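Local coordinates for DNA topoisomerase 2-associated protein PAT1 (Saccharomyces cerevisiae, PDB 5LMG) that activates mRNA decapping and represses translation, its C-terminal domain binding a short helical leucine-rich motif of the decapping enzyme Dcp2, at residues E61-D64 against L65-N68; K107-P110 against R111-F115; K241-T244 against S245-K249; G288-N291 against H292-I295. The protein carries 2 engineered substitutions. All coordinates share one frame; numbering follows the deposited sequence.

Interaction 1. Residues E61-D64 against L65-N68; sequences EILD and LEAN. With EDO (1,2-ethanediol), chain G.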
ATOM      1  N   GLU A  61      -8.526 -29.012   5.137  1.00 43.51           N
ATOM      2  CA  GLU A  61      -7.165 -29.433   4.802  1.00 43.61           C
ATOM      3  C   GLU A  61      -6.117 -28.819   5.735  1.00 47.30           C
ATOM      4  O   GLU A  61      -5.173 -29.516   6.112  1.00 46.63           O
ATOM      5  CB  GLU A  61      -6.828 -29.177   3.324  1.00 45.14           C
ATOM      6  CG  GLU A  61      -7.749 -29.865   2.318  1.00 53.15           C
ATOM      7  CD  GLU A  61      -7.811 -31.383   2.276  1.00 72.25           C
ATOM      8  OE1 GLU A  61      -7.083 -32.056   3.040  1.00 62.52           O
ATOM      9  OE2 GLU A  61      -8.608 -31.900   1.460  1.00 69.47           O
ATOM     10  N   ILE A  62      -6.303 -27.542   6.144  1.00 44.05           N
ATOM     11  CA  ILE A  62      -5.385 -26.864   7.068  1.00 42.71           C
ATOM     12  C   ILE A  62      -5.498 -27.504   8.451  1.00 45.39           C
ATOM     13  O   ILE A  62      -4.472 -27.820   9.053  1.00 44.36           O
ATOM     14  CB  ILE A  62      -5.563 -25.311   7.076  1.00 45.31           C
ATOM     15  CG1 ILE A  62      -5.050 -24.646   5.760  1.00 45.33           C
ATOM     16  CG2 ILE A  62      -4.950 -24.638   8.334  1.00 45.45           C
ATOM     17  CD1 ILE A  62      -3.505 -24.724   5.464  1.00 47.12           C
ATOM     18  N   LEU A  63      -6.737 -27.722   8.935  1.00 43.03           N
ATOM     19  CA  LEU A  63      -6.999 -28.353  10.228  1.00 43.48           C
ATOM     20  C   LEU A  63      -6.345 -29.732  10.324  1.00 48.34           C
ATOM     21  O   LEU A  63      -5.761 -30.041  11.360  1.00 48.15           O
ATOM     22  CB  LEU A  63      -8.505 -28.398  10.559  1.00 43.58           C
ATOM     23  CG  LEU A  63      -9.205 -27.041  10.848  1.00 47.21           C
ATOM     24  CD1 LEU A  63     -10.661 -27.249  11.178  1.00 48.15           C
ATOM     25  CD2 LEU A  63      -8.514 -26.246  11.962  1.00 46.62           C
ATOM     26  N   ASP A  64      -6.364 -30.517   9.222  1.00 45.98           N
ATOM     27  CA  ASP A  64      -5.710 -31.834   9.140  1.00 46.57           C
ATOM     28  C   ASP A  64      -4.193 -31.690   9.217  1.00 47.16           C
ATOM     29  O   ASP A  64      -3.561 -32.414   9.984  1.00 45.69           O
ATOM     30  CB  ASP A  64      -6.098 -32.576   7.840  1.00 50.30           C
ATOM     31  CG  ASP A  64      -7.460 -33.257   7.849  1.00 67.87           C
ATOM     32  OD1 ASP A  64      -8.054 -33.395   8.946  1.00 69.14           O
ATOM     33  OD2 ASP A  64      -7.926 -33.665   6.758  1.00 76.50           O
ATOM     34  N   LEU A  65      -3.612 -30.744   8.447  1.00 43.93           N
ATOM     35  CA  LEU A  65      -2.163 -30.504   8.441  1.00 43.58           C
ATOM     36  C   LEU A  65      -1.684 -30.057   9.816  1.00 46.84           C
ATOM     37  O   LEU A  65      -0.673 -30.564  10.303  1.00 46.71           O
ATOM     38  CB  LEU A  65      -1.754 -29.460   7.381  1.00 42.86           C
ATOM     39  CG  LEU A  65      -1.788 -29.891   5.914  1.00 48.22           C
ATOM     40  CD1 LEU A  65      -1.694 -28.673   4.988  1.00 48.12           C
ATOM     41  CD2 LEU A  65      -0.705 -30.920   5.598  1.00 49.85           C
ATOM     42  N   GLU A  66      -2.441 -29.143  10.455  1.00 42.97           N
ATOM     43  CA  GLU A  66      -2.132 -28.591  11.774  1.00 41.62           C
ATOM     44  C   GLU A  66      -2.206 -29.660  12.848  1.00 47.39           C
ATOM     45  O   GLU A  66      -1.321 -29.695  13.704  1.00 47.62           O
ATOM     46  CB  GLU A  66      -3.037 -27.404  12.102  1.00 42.09           C
ATOM     47  CG  GLU A  66      -2.673 -26.144  11.335  1.00 50.88           C
ATOM     48  CD  GLU A  66      -3.550 -24.932  11.595  1.00 66.57           C
ATOM     49  OE1 GLU A  66      -4.708 -25.107  12.043  1.00 61.89           O
ATOM     50  OE2 GLU A  66      -3.109 -23.808  11.259  1.00 58.89           O
ATOM     51  N   ALA A  67      -3.224 -30.558  12.781  1.00 44.98           N
ATOM     52  CA  ALA A  67      -3.401 -31.668  13.734  1.00 45.89           C
ATOM     53  C   ALA A  67      -2.259 -32.687  13.616  1.00 51.55           C
ATOM     54  O   ALA A  67      -1.701 -33.080  14.642  1.00 50.93           O
ATOM     55  CB  ALA A  67      -4.748 -32.355  13.530  1.00 46.45           C
ATOM     56  N   ASN A  68      -1.899 -33.086  12.375  1.00 50.46           N
ATOM     57  CA  ASN A  68      -0.801 -34.030  12.105  1.00 50.80           C
ATOM     58  C   ASN A  68       0.525 -33.493  12.647  1.00 54.76           C
ATOM     59  O   ASN A  68       1.220 -34.208  13.372  1.00 53.60           O
ATOM     60  CB  ASN A  68      -0.670 -34.321  10.602  1.00 49.32           C
ATOM     61  CG  ASN A  68      -1.782 -35.145  10.005  1.00 63.47           C
ATOM     62  OD1 ASN A  68      -2.493 -35.900  10.683  1.00 57.76           O
ATOM     63  ND2 ASN A  68      -1.935 -35.031   8.704  1.00 53.84           N
TER
HETATM   64  C1  EDO G 803      -7.844 -36.061   3.665  1.00 86.71           C
HETATM   65  O1  EDO G 803      -8.830 -36.386   4.632  1.00 86.04           O
HETATM   66  C2  EDO G 803      -8.508 -35.358   2.452  1.00 87.24           C
HETATM   67  O2  EDO G 803      -7.518 -35.050   1.479  1.00 87.68           O
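Ile62 CG2 lies over one face of the Glu66 carboxylate, 3.6 Å from Glu66 CD and about as far from each oxygen, while Leu63 CD2 comes up beside Glu66 OE1 at 4.0 Å. A second flat group, the Asn68 amide, has the carbonyl oxygen of Asp64 over a face, 3.3 Å from Asn68 CG; ND2 is no farther from that oxygen but is poorly angled for a hydrogen bond. The Glu61 carboxylate instead turns both oxygens to an ethanediol hydroxyl through weak, undecided bonds (EDO O2 to Glu61 OE2 3.3 Å). These are neighbours one turn apart on helix 48-70 of a mostly helical domain, and its i to i+4 bonds include Glu66 N to Ile62 O (2.8 Å), with the donor nearly in line with the carbonyl. With CG anti to the carbonyl carbon (chi1 -74°) and an extended chain beyond, Glu66 reaches out past Ile62 to form a salt bridge with Arg111 NE of helix 103-114. An alanine here is likely to leave that arginine without its acidic mate and strip Ile62 CG2 of its flat cover. Leucine and isoleucine suit the inward side: Ile62 CD1 meets Leu65 CD1 at 4.4 Å, and both side chains touch Met80 of helix 78-82, whereas the charged Asp64 stays at the surface.

Interaction 2. Residues K107-P110 against R111-F115; sequences KIMP and RIFNF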
ATOM      1  N   LYS A 107      -8.229 -14.702   6.375  1.00 40.62           N
ATOM      2  CA  LYS A 107      -7.754 -15.118   7.696  1.00 39.94           C
ATOM      3  C   LYS A 107      -6.947 -16.444   7.714  1.00 44.28           C
ATOM      4  O   LYS A 107      -6.065 -16.569   8.556  1.00 42.81           O
ATOM      5  CB  LYS A 107      -8.898 -15.133   8.712  1.00 40.96           C
ATOM      6  CG  LYS A 107      -9.181 -13.719   9.241  1.00 41.83           C
ATOM      7  CD  LYS A 107     -10.657 -13.474   9.498  1.00 49.19           C
ATOM      8  CE  LYS A 107     -10.957 -13.403  10.970  1.00 59.39           C
ATOM      9  NZ  LYS A 107     -12.415 -13.273  11.237  1.00 63.06           N
ATOM     10  N   ILE A 108      -7.182 -17.374   6.768  1.00 42.75           N
ATOM     11  CA  ILE A 108      -6.453 -18.656   6.704  1.00 43.17           C
ATOM     12  C   ILE A 108      -5.069 -18.539   5.998  1.00 47.73           C
ATOM     13  O   ILE A 108      -4.253 -19.458   6.114  1.00 46.10           O
ATOM     14  CB  ILE A 108      -7.344 -19.778   6.084  1.00 47.07           C
ATOM     15  CG1 ILE A 108      -6.797 -21.209   6.346  1.00 47.67           C
ATOM     16  CG2 ILE A 108      -7.628 -19.565   4.601  1.00 49.23           C
ATOM     17  CD1 ILE A 108      -7.432 -21.909   7.464  1.00 51.58           C
ATOM     18  N   MET A 109      -4.816 -17.419   5.276  1.00 45.88           N
ATOM     19  CA  MET A 109      -3.592 -17.185   4.498  1.00 45.87           C
ATOM     20  C   MET A 109      -2.271 -17.376   5.280  1.00 47.32           C
ATOM     21  O   MET A 109      -1.421 -18.083   4.740  1.00 46.90           O
ATOM     22  CB  MET A 109      -3.622 -15.822   3.801  1.00 49.14           C
ATOM     23  CG  MET A 109      -3.043 -15.857   2.396  1.00 54.91           C
ATOM     24  SD  MET A 109      -3.673 -17.189   1.338  1.00 61.01           S
ATOM     25  CE  MET A 109      -5.336 -16.746   1.204  1.00 58.14           C
ATOM     26  N   PRO A 110      -2.052 -16.847   6.523  1.00 43.66           N
ATOM     27  CA  PRO A 110      -0.768 -17.121   7.207  1.00 43.42           C
ATOM     28  C   PRO A 110      -0.545 -18.609   7.505  1.00 46.13           C
ATOM     29  O   PRO A 110       0.580 -19.096   7.374  1.00 43.94           O
ATOM     30  CB  PRO A 110      -0.831 -16.266   8.484  1.00 45.02           C
ATOM     31  CG  PRO A 110      -1.940 -15.293   8.264  1.00 48.89           C
ATOM     32  CD  PRO A 110      -2.914 -15.969   7.348  1.00 44.71           C
ATOM     33  N   ARG A 111      -1.629 -19.332   7.843  1.00 42.41           N
ATOM     34  CA  ARG A 111      -1.619 -20.764   8.135  1.00 41.85           C
ATOM     35  C   ARG A 111      -1.325 -21.589   6.885  1.00 44.17           C
ATOM     36  O   ARG A 111      -0.578 -22.568   6.968  1.00 43.20           O
ATOM     37  CB  ARG A 111      -2.926 -21.187   8.801  1.00 40.00           C
ATOM     38  CG  ARG A 111      -3.087 -20.577  10.190  1.00 46.38           C
ATOM     39  CD  ARG A 111      -4.546 -20.487  10.584  1.00 48.08           C
ATOM     40  NE  ARG A 111      -5.117 -21.807  10.861  1.00 48.27           N
ATOM     41  CZ  ARG A 111      -6.414 -22.046  11.006  1.00 60.59           C
ATOM     42  NH1 ARG A 111      -7.292 -21.058  10.902  1.00 45.58           N
ATOM     43  NH2 ARG A 111      -6.845 -23.274  11.251  1.00 47.99           N
ATOM     44  N   ILE A 112      -1.869 -21.163   5.720  1.00 41.17           N
ATOM     45  CA  ILE A 112      -1.596 -21.766   4.410  1.00 41.37           C
ATOM     46  C   ILE A 112      -0.074 -21.709   4.136  1.00 45.04           C
ATOM     47  O   ILE A 112       0.531 -22.725   3.765  1.00 43.59           O
ATOM     48  CB  ILE A 112      -2.420 -21.062   3.282  1.00 44.08           C
ATOM     49  CG1 ILE A 112      -3.917 -21.446   3.353  1.00 44.61           C
ATOM     50  CG2 ILE A 112      -1.829 -21.362   1.882  1.00 46.33           C
ATOM     51  CD1 ILE A 112      -4.823 -20.681   2.372  1.00 51.91           C
ATOM     52  N   PHE A 113       0.534 -20.512   4.362  1.00 41.83           N
ATOM     53  CA  PHE A 113       1.956 -20.244   4.136  1.00 42.13           C
ATOM     54  C   PHE A 113       2.881 -21.082   5.007  1.00 47.68           C
ATOM     55  O   PHE A 113       3.997 -21.371   4.576  1.00 49.07           O
ATOM     56  CB  PHE A 113       2.262 -18.743   4.252  1.00 43.04           C
ATOM     57  CG  PHE A 113       2.136 -18.038   2.918  1.00 44.23           C
ATOM     58  CD1 PHE A 113       0.930 -18.039   2.219  1.00 46.49           C
ATOM     59  CD2 PHE A 113       3.230 -17.399   2.344  1.00 45.23           C
ATOM     60  CE1 PHE A 113       0.825 -17.420   0.973  1.00 47.56           C
ATOM     61  CE2 PHE A 113       3.118 -16.767   1.103  1.00 47.71           C
ATOM     62  CZ  PHE A 113       1.921 -16.788   0.423  1.00 46.26           C
ATOM     63  N   ASN A 114       2.406 -21.552   6.178  1.00 44.23           N
ATOM     64  CA  ASN A 114       3.197 -22.442   7.028  1.00 43.86           C
ATOM     65  C   ASN A 114       3.469 -23.806   6.365  1.00 47.84           C
ATOM     66  O   ASN A 114       4.464 -24.444   6.705  1.00 48.01           O
ATOM     67  CB  ASN A 114       2.506 -22.661   8.383  1.00 42.88           C
ATOM     68  CG  ASN A 114       2.530 -21.472   9.308  1.00 59.91           C
ATOM     69  OD1 ASN A 114       3.360 -20.559   9.190  1.00 55.02           O
ATOM     70  ND2 ASN A 114       1.626 -21.474  10.276  1.00 51.13           N
ATOM     71  N   PHE A 115       2.590 -24.257   5.441  1.00 44.11           N
ATOM     72  CA  PHE A 115       2.709 -25.578   4.804  1.00 44.76           C
ATOM     73  C   PHE A 115       3.126 -25.560   3.322  1.00 50.21           C
ATOM     74  O   PHE A 115       3.097 -26.608   2.676  1.00 51.05           O
ATOM     75  CB  PHE A 115       1.400 -26.380   4.996  1.00 46.45           C
ATOM     76  CG  PHE A 115       1.085 -26.661   6.445  1.00 47.43           C
ATOM     77  CD1 PHE A 115       1.692 -27.719   7.112  1.00 49.71           C
ATOM     78  CD2 PHE A 115       0.228 -25.830   7.162  1.00 49.19           C
ATOM     79  CE1 PHE A 115       1.429 -27.958   8.467  1.00 50.76           C
ATOM     80  CE2 PHE A 115      -0.028 -26.063   8.516  1.00 52.02           C
ATOM     81  CZ  PHE A 115       0.568 -27.129   9.160  1.00 50.08           C
TER
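Ile112 CD1 is the bump here, and its hollow is the notch between Ile108 CG2 and Met109 SD, each 3.8 Å from that methyl. Met109 makes its wall by bending: chi2 (49°) sets SD against the Ile112 methyl, and chi3 (65°) then turns CE, which stays near it, a shape that an unbranched side chain can adopt. Ile108 serves two neighbours with two branches. With CG1 anti to the backbone N (chi1 -164°), its CD1 is carried out over one face of the Arg111 guanidinium, 3.5 Å from NH1 and offset toward the rim, while CG2 remains for Ile112. A methyl can rest on this planar cation because the N-H groups point outward in the plane. The Phe113 ring leans back over the preceding turn, its CD1 3.4 Å from Met109 O, with CE1 at 4.4 Å from Met109 CG. Backbone bonds such as Ile112 N to Ile108 O (3.0 Å) hold these turns, although Pro110, having no N-H to give, kinks the helix. Helix 103-114 is wedged among others: Ile108 and Arg111 face helix 48-70, where Glu66 salt-bridges the arginine; Met109 and Phe113 pack on helix 151-174, and Phe113 also meets helix 118-130.

Interaction 3. Residues K241-T244 against S245-K249; sequences KLFT and SLESK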
ATOM      1  N   LYS A 241       9.820   1.755 -16.887  1.00 42.62           N
ATOM      2  CA  LYS A 241       8.550   1.252 -17.446  1.00 42.73           C
ATOM      3  C   LYS A 241       7.388   1.593 -16.488  1.00 45.25           C
ATOM      4  O   LYS A 241       6.333   2.063 -16.934  1.00 44.86           O
ATOM      5  CB  LYS A 241       8.609  -0.259 -17.718  1.00 45.49           C
ATOM      6  CG  LYS A 241       9.475  -0.630 -18.923  1.00 47.68           C
ATOM      7  CD  LYS A 241       9.614  -2.144 -19.072  1.00 52.86           C
ATOM      8  CE  LYS A 241      10.999  -2.561 -19.543  1.00 55.99           C
ATOM      9  NZ  LYS A 241      11.273  -2.140 -20.945  1.00 64.32           N
ATOM     10  N   LEU A 242       7.603   1.398 -15.173  1.00 41.38           N
ATOM     11  CA  LEU A 242       6.646   1.749 -14.123  1.00 40.81           C
ATOM     12  C   LEU A 242       6.410   3.264 -14.116  1.00 43.67           C
ATOM     13  O   LEU A 242       5.262   3.704 -14.016  1.00 41.23           O
ATOM     14  CB  LEU A 242       7.170   1.309 -12.744  1.00 40.79           C
ATOM     15  CG  LEU A 242       6.258   1.620 -11.557  1.00 45.62           C
ATOM     16  CD1 LEU A 242       5.044   0.694 -11.546  1.00 45.63           C
ATOM     17  CD2 LEU A 242       7.017   1.513 -10.255  1.00 49.26           C
ATOM     18  N   PHE A 243       7.504   4.055 -14.217  1.00 41.02           N
ATOM     19  CA  PHE A 243       7.439   5.517 -14.221  1.00 40.32           C
ATOM     20  C   PHE A 243       6.574   6.032 -15.386  1.00 43.36           C
ATOM     21  O   PHE A 243       5.758   6.930 -15.177  1.00 41.43           O
ATOM     22  CB  PHE A 243       8.848   6.143 -14.243  1.00 41.13           C
ATOM     23  CG  PHE A 243       8.855   7.610 -13.888  1.00 40.99           C
ATOM     24  CD1 PHE A 243       8.675   8.584 -14.869  1.00 43.01           C
ATOM     25  CD2 PHE A 243       9.044   8.021 -12.572  1.00 42.73           C
ATOM     26  CE1 PHE A 243       8.660   9.946 -14.535  1.00 43.51           C
ATOM     27  CE2 PHE A 243       9.035   9.383 -12.239  1.00 44.77           C
ATOM     28  CZ  PHE A 243       8.850  10.333 -13.225  1.00 43.20           C
ATOM     29  N   THR A 244       6.720   5.417 -16.577  1.00 41.73           N
ATOM     30  CA  THR A 244       5.959   5.724 -17.799  1.00 42.97           C
ATOM     31  C   THR A 244       4.445   5.565 -17.569  1.00 48.17           C
ATOM     32  O   THR A 244       3.685   6.440 -17.989  1.00 48.89           O
ATOM     33  CB  THR A 244       6.470   4.867 -18.979  1.00 49.79           C
ATOM     34  OG1 THR A 244       7.865   5.082 -19.135  1.00 54.56           O
ATOM     35  CG2 THR A 244       5.779   5.186 -20.302  1.00 47.62           C
ATOM     36  N   SER A 245       4.014   4.474 -16.895  1.00 44.62           N
ATOM     37  CA  SER A 245       2.596   4.228 -16.621  1.00 44.84           C
ATOM     38  C   SER A 245       1.965   5.226 -15.625  1.00 48.79           C
ATOM     39  O   SER A 245       0.745   5.363 -15.620  1.00 48.95           O
ATOM     40  CB  SER A 245       2.363   2.787 -16.166  1.00 47.46           C
ATOM     41  OG  SER A 245       3.005   2.513 -14.932  1.00 56.07           O
ATOM     42  N   LEU A 246       2.796   5.932 -14.818  1.00 44.61           N
ATOM     43  CA  LEU A 246       2.371   6.905 -13.803  1.00 43.80           C
ATOM     44  C   LEU A 246       2.501   8.361 -14.203  1.00 46.57           C
ATOM     45  O   LEU A 246       1.795   9.206 -13.637  1.00 45.60           O
ATOM     46  CB  LEU A 246       3.151   6.689 -12.494  1.00 43.73           C
ATOM     47  CG  LEU A 246       2.882   5.387 -11.750  1.00 48.76           C
ATOM     48  CD1 LEU A 246       3.872   5.202 -10.607  1.00 48.49           C
ATOM     49  CD2 LEU A 246       1.452   5.327 -11.264  1.00 52.88           C
ATOM     50  N   GLU A 247       3.416   8.671 -15.148  1.00 42.49           N
ATOM     51  CA  GLU A 247       3.692  10.036 -15.586  1.00 42.01           C
ATOM     52  C   GLU A 247       2.429  10.772 -16.003  1.00 46.03           C
ATOM     53  O   GLU A 247       1.586  10.191 -16.689  1.00 46.22           O
ATOM     54  CB  GLU A 247       4.744  10.030 -16.704  1.00 43.43           C
ATOM     55  CG  GLU A 247       5.444  11.361 -16.863  1.00 52.40           C
ATOM     56  CD  GLU A 247       6.553  11.336 -17.897  1.00 69.08           C
ATOM     57  OE1 GLU A 247       6.613  10.365 -18.687  1.00 59.07           O
ATOM     58  OE2 GLU A 247       7.341  12.306 -17.942  1.00 61.27           O
ATOM     59  N   SER A 248       2.288  12.033 -15.536  1.00 42.94           N
ATOM     60  CA  SER A 248       1.128  12.943 -15.706  1.00 43.50           C
ATOM     61  C   SER A 248      -0.113  12.543 -14.842  1.00 46.77           C
ATOM     62  O   SER A 248      -1.114  13.269 -14.849  1.00 46.49           O
ATOM     63  CB  SER A 248       0.749  13.129 -17.177  1.00 47.13           C
ATOM     64  OG  SER A 248      -0.102  12.086 -17.624  1.00 55.98           O
ATOM     65  N   LYS A 249      -0.037  11.409 -14.091  1.00 42.65           N
ATOM     66  CA  LYS A 249      -1.120  10.893 -13.242  1.00 42.25           C
ATOM     67  C   LYS A 249      -0.719  10.728 -11.751  1.00 44.45           C
ATOM     68  O   LYS A 249      -1.523  10.219 -10.971  1.00 42.52           O
ATOM     69  CB  LYS A 249      -1.651   9.556 -13.815  1.00 45.06           C
ATOM     70  CG  LYS A 249      -2.305   9.686 -15.196  1.00 56.56           C
ATOM     71  CD  LYS A 249      -2.385   8.363 -15.955  1.00 65.66           C
ATOM     72  CE  LYS A 249      -1.126   8.040 -16.731  1.00 73.66           C
ATOM     73  NZ  LYS A 249      -1.282   6.816 -17.561  1.00 78.49           N
TER
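Ser245 OG donates to Leu242 O at 2.7 Å, a side-chain bond back to the carbonyl three residues earlier, in the last turn of helix 234-246, before the chain leaves through a type II beta turn, Leu246 to Lys249. The hydroxyl gets there by standing between the backbone N and the carbonyl carbon (chi1 64°), which a short serine can do. Leu246 N also reaches Leu242 O, weakly, at 3.4 Å; an alanine in place of Ser245 would probably cost this carbonyl its short bond and leave it relying more on the weak backbone one. Phe243 O is gripped twice: Glu247 N lies nearly in line with the C=O at 2.9 Å, though its N-H is bent off the line (136°), while Leu246 N, at 3.1 Å, sits above the carbonyl plane. Thr244 OG1 bonds to Asp240 O, a turn earlier. Lys249 N closes the beta turn on Leu246 O (2.9 Å), and the lysine chain curls back so that NZ donates to Ser245 O from above the plane. Ser248, whose phi is positive (73°), gives its backbone N-H to Glu299, and its OG donates to Glu247 O, in the carbonyl plane on a lone pair, at 2.7 Å.

Interaction 4. Residues G288-N291 against H292-I295; sequences GKLN and HQRI
His292 ND1 accepts the backbone N-H of Lys289, the N-cap of helix 290-322, at 3.0 Å. A side chain at the third helical position gripping the N-cap nitrogen is one half of a capping box. With CG anti to the carbonyl carbon (chi1 -66°), the ring folds back to take this donor at its edge, in plane; Lys289 CB lies 3.7 Å from ND1. Gly288 suits the place before: any beta carbon there would collide with His292 CB. In the next shell, His292 NE2 bonds to Asp240 OD1, consistent with the proton sitting on NE2, and Phe243 and Tyr239 meet the ring edge-to-face, fixing its tilt. Gln293, its CG 3.4 Å from Lys289 O, sends NE2 to Ala285 O. Leu290, Gln293 and Arg294 pack on apolar side chains of the bound Dcp2 peptide, and Arg294 NE forms a salt bridge to an acidic side chain of that peptide. Asn291 lies alongside Arg294, pointing the same way, OD1 3.7 Å from Arg294 CD, with the amide and guanidinium planes 80° apart. A water completes the hold, donating to Asn291 O at 2.9 Å and taking, in the guanidinium plane, a hydrogen bond of 2.8 Å from Arg294 NH1.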
ATOM      1  N   GLY A 288      14.645   6.739  -8.432  1.00 45.09           N
ATOM      2  CA  GLY A 288      14.671   7.549  -9.647  1.00 45.07           C
ATOM      3  C   GLY A 288      15.922   8.385  -9.840  1.00 48.02           C
ATOM      4  O   GLY A 288      16.585   8.755  -8.871  1.00 48.18           O
ATOM      5  N   LYS A 289      16.231   8.723 -11.098  1.00 44.06           N
ATOM      6  CA  LYS A 289      17.338   9.626 -11.442  1.00 43.46           C
ATOM      7  C   LYS A 289      16.828  11.067 -11.172  1.00 44.76           C
ATOM      8  O   LYS A 289      15.661  11.236 -10.801  1.00 42.18           O
ATOM      9  CB  LYS A 289      17.729   9.480 -12.928  1.00 46.30           C
ATOM     10  CG  LYS A 289      18.191   8.084 -13.360  1.00 54.68           C
ATOM     11  CD  LYS A 289      18.708   8.103 -14.797  1.00 66.84           C
ATOM     12  CE  LYS A 289      18.798   6.738 -15.447  1.00 83.59           C
ATOM     13  NZ  LYS A 289      19.753   5.823 -14.756  1.00 94.95           N
ATOM     14  N   LEU A 290      17.676  12.094 -11.378  1.00 42.36           N
ATOM     15  CA  LEU A 290      17.285  13.493 -11.178  1.00 42.72           C
ATOM     16  C   LEU A 290      16.046  13.897 -12.012  1.00 44.87           C
ATOM     17  O   LEU A 290      15.144  14.548 -11.471  1.00 42.33           O
ATOM     18  CB  LEU A 290      18.470  14.457 -11.427  1.00 43.70           C
ATOM     19  CG  LEU A 290      18.213  15.970 -11.236  1.00 47.88           C
ATOM     20  CD1 LEU A 290      17.666  16.278  -9.828  1.00 47.34           C
ATOM     21  CD2 LEU A 290      19.467  16.760 -11.468  1.00 49.97           C
ATOM     22  N   ASN A 291      15.999  13.490 -13.302  1.00 41.90           N
ATOM     23  CA  ASN A 291      14.885  13.821 -14.205  1.00 41.20           C
ATOM     24  C   ASN A 291      13.546  13.220 -13.740  1.00 43.05           C
ATOM     25  O   ASN A 291      12.511  13.876 -13.892  1.00 39.96           O
ATOM     26  CB  ASN A 291      15.209  13.474 -15.658  1.00 41.52           C
ATOM     27  CG  ASN A 291      16.189  14.444 -16.296  1.00 56.54           C
ATOM     28  OD1 ASN A 291      16.390  15.569 -15.824  1.00 48.74           O
ATOM     29  ND2 ASN A 291      16.839  14.025 -17.376  1.00 48.47           N
ATOM     30  N   HIS A 292      13.572  12.004 -13.133  1.00 39.94           N
ATOM     31  CA  HIS A 292      12.376  11.377 -12.543  1.00 38.39           C
ATOM     32  C   HIS A 292      11.916  12.211 -11.348  1.00 41.21           C
ATOM     33  O   HIS A 292      10.732  12.494 -11.226  1.00 39.01           O
ATOM     34  CB  HIS A 292      12.666   9.938 -12.059  1.00 38.55           C
ATOM     35  CG  HIS A 292      12.974   8.980 -13.159  1.00 42.39           C
ATOM     36  ND1 HIS A 292      14.230   8.408 -13.283  1.00 44.53           N
ATOM     37  CD2 HIS A 292      12.187   8.535 -14.167  1.00 43.34           C
ATOM     38  CE1 HIS A 292      14.155   7.619 -14.342  1.00 44.00           C
ATOM     39  NE2 HIS A 292      12.942   7.652 -14.893  1.00 43.94           N
ATOM     40  N   GLN A 293      12.874  12.627 -10.488  1.00 38.84           N
ATOM     41  CA  GLN A 293      12.621  13.408  -9.285  1.00 38.51           C
ATOM     42  C   GLN A 293      11.995  14.777  -9.584  1.00 42.16           C
ATOM     43  O   GLN A 293      11.093  15.205  -8.857  1.00 40.69           O
ATOM     44  CB  GLN A 293      13.888  13.526  -8.431  1.00 39.38           C
ATOM     45  CG  GLN A 293      14.321  12.198  -7.786  1.00 42.55           C
ATOM     46  CD  GLN A 293      15.645  12.296  -7.056  1.00 54.85           C
ATOM     47  OE1 GLN A 293      16.356  13.299  -7.130  1.00 50.41           O
ATOM     48  NE2 GLN A 293      16.014  11.246  -6.326  1.00 47.95           N
ATOM     49  N   ARG A 294      12.463  15.432 -10.669  1.00 39.82           N
ATOM     50  CA  ARG A 294      11.986  16.724 -11.167  1.00 38.91           C
ATOM     51  C   ARG A 294      10.502  16.631 -11.499  1.00 41.61           C
ATOM     52  O   ARG A 294       9.739  17.507 -11.096  1.00 40.64           O
ATOM     53  CB  ARG A 294      12.768  17.152 -12.412  1.00 36.99           C
ATOM     54  CG  ARG A 294      14.182  17.676 -12.125  1.00 39.04           C
ATOM     55  CD  ARG A 294      14.907  17.966 -13.425  1.00 46.14           C
ATOM     56  NE  ARG A 294      14.617  19.307 -13.934  1.00 44.85           N
ATOM     57  CZ  ARG A 294      13.730  19.589 -14.884  1.00 58.45           C
ATOM     58  NH1 ARG A 294      13.022  18.621 -15.450  1.00 44.11           N
ATOM     59  NH2 ARG A 294      13.560  20.841 -15.289  1.00 47.03           N
ATOM     60  N   ILE A 295      10.106  15.556 -12.223  1.00 37.62           N
ATOM     61  CA  ILE A 295       8.725  15.283 -12.614  1.00 36.53           C
ATOM     62  C   ILE A 295       7.872  15.013 -11.360  1.00 39.74           C
ATOM     63  O   ILE A 295       6.796  15.596 -11.251  1.00 39.54           O
ATOM     64  CB  ILE A 295       8.630  14.130 -13.658  1.00 39.33           C
ATOM     65  CG1 ILE A 295       9.252  14.534 -15.019  1.00 39.49           C
ATOM     66  CG2 ILE A 295       7.160  13.641 -13.825  1.00 40.56           C
ATOM     67  CD1 ILE A 295       9.731  13.403 -15.855  1.00 41.97           C
TER
HETATM   68  O   HOH W   1      12.563  15.903 -15.956  1.00 37.26           O

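Overall arrangement
From the N terminus the four contacts come strictly in series; each is local to one stretch, so none closes a long loop and none nests in or crosses another. Interactions 1 and 2 form a pair, centres 11 Å apart, through which helix 48-70 is fastened to helix 103-114: the Leu65 side chain also packs on Phe115, just past the end of helix 103-114. Interactions 3 and 4, centres 12 Å apart on the opposite side of the chain's centre, join the end of helix 234-246 to the start of helix 290-322, with Phe243 and Glu247 both against Ile295. About 35 Å separates the centres of interactions 2 and 3. The Dcp2 peptide lies at interaction 4.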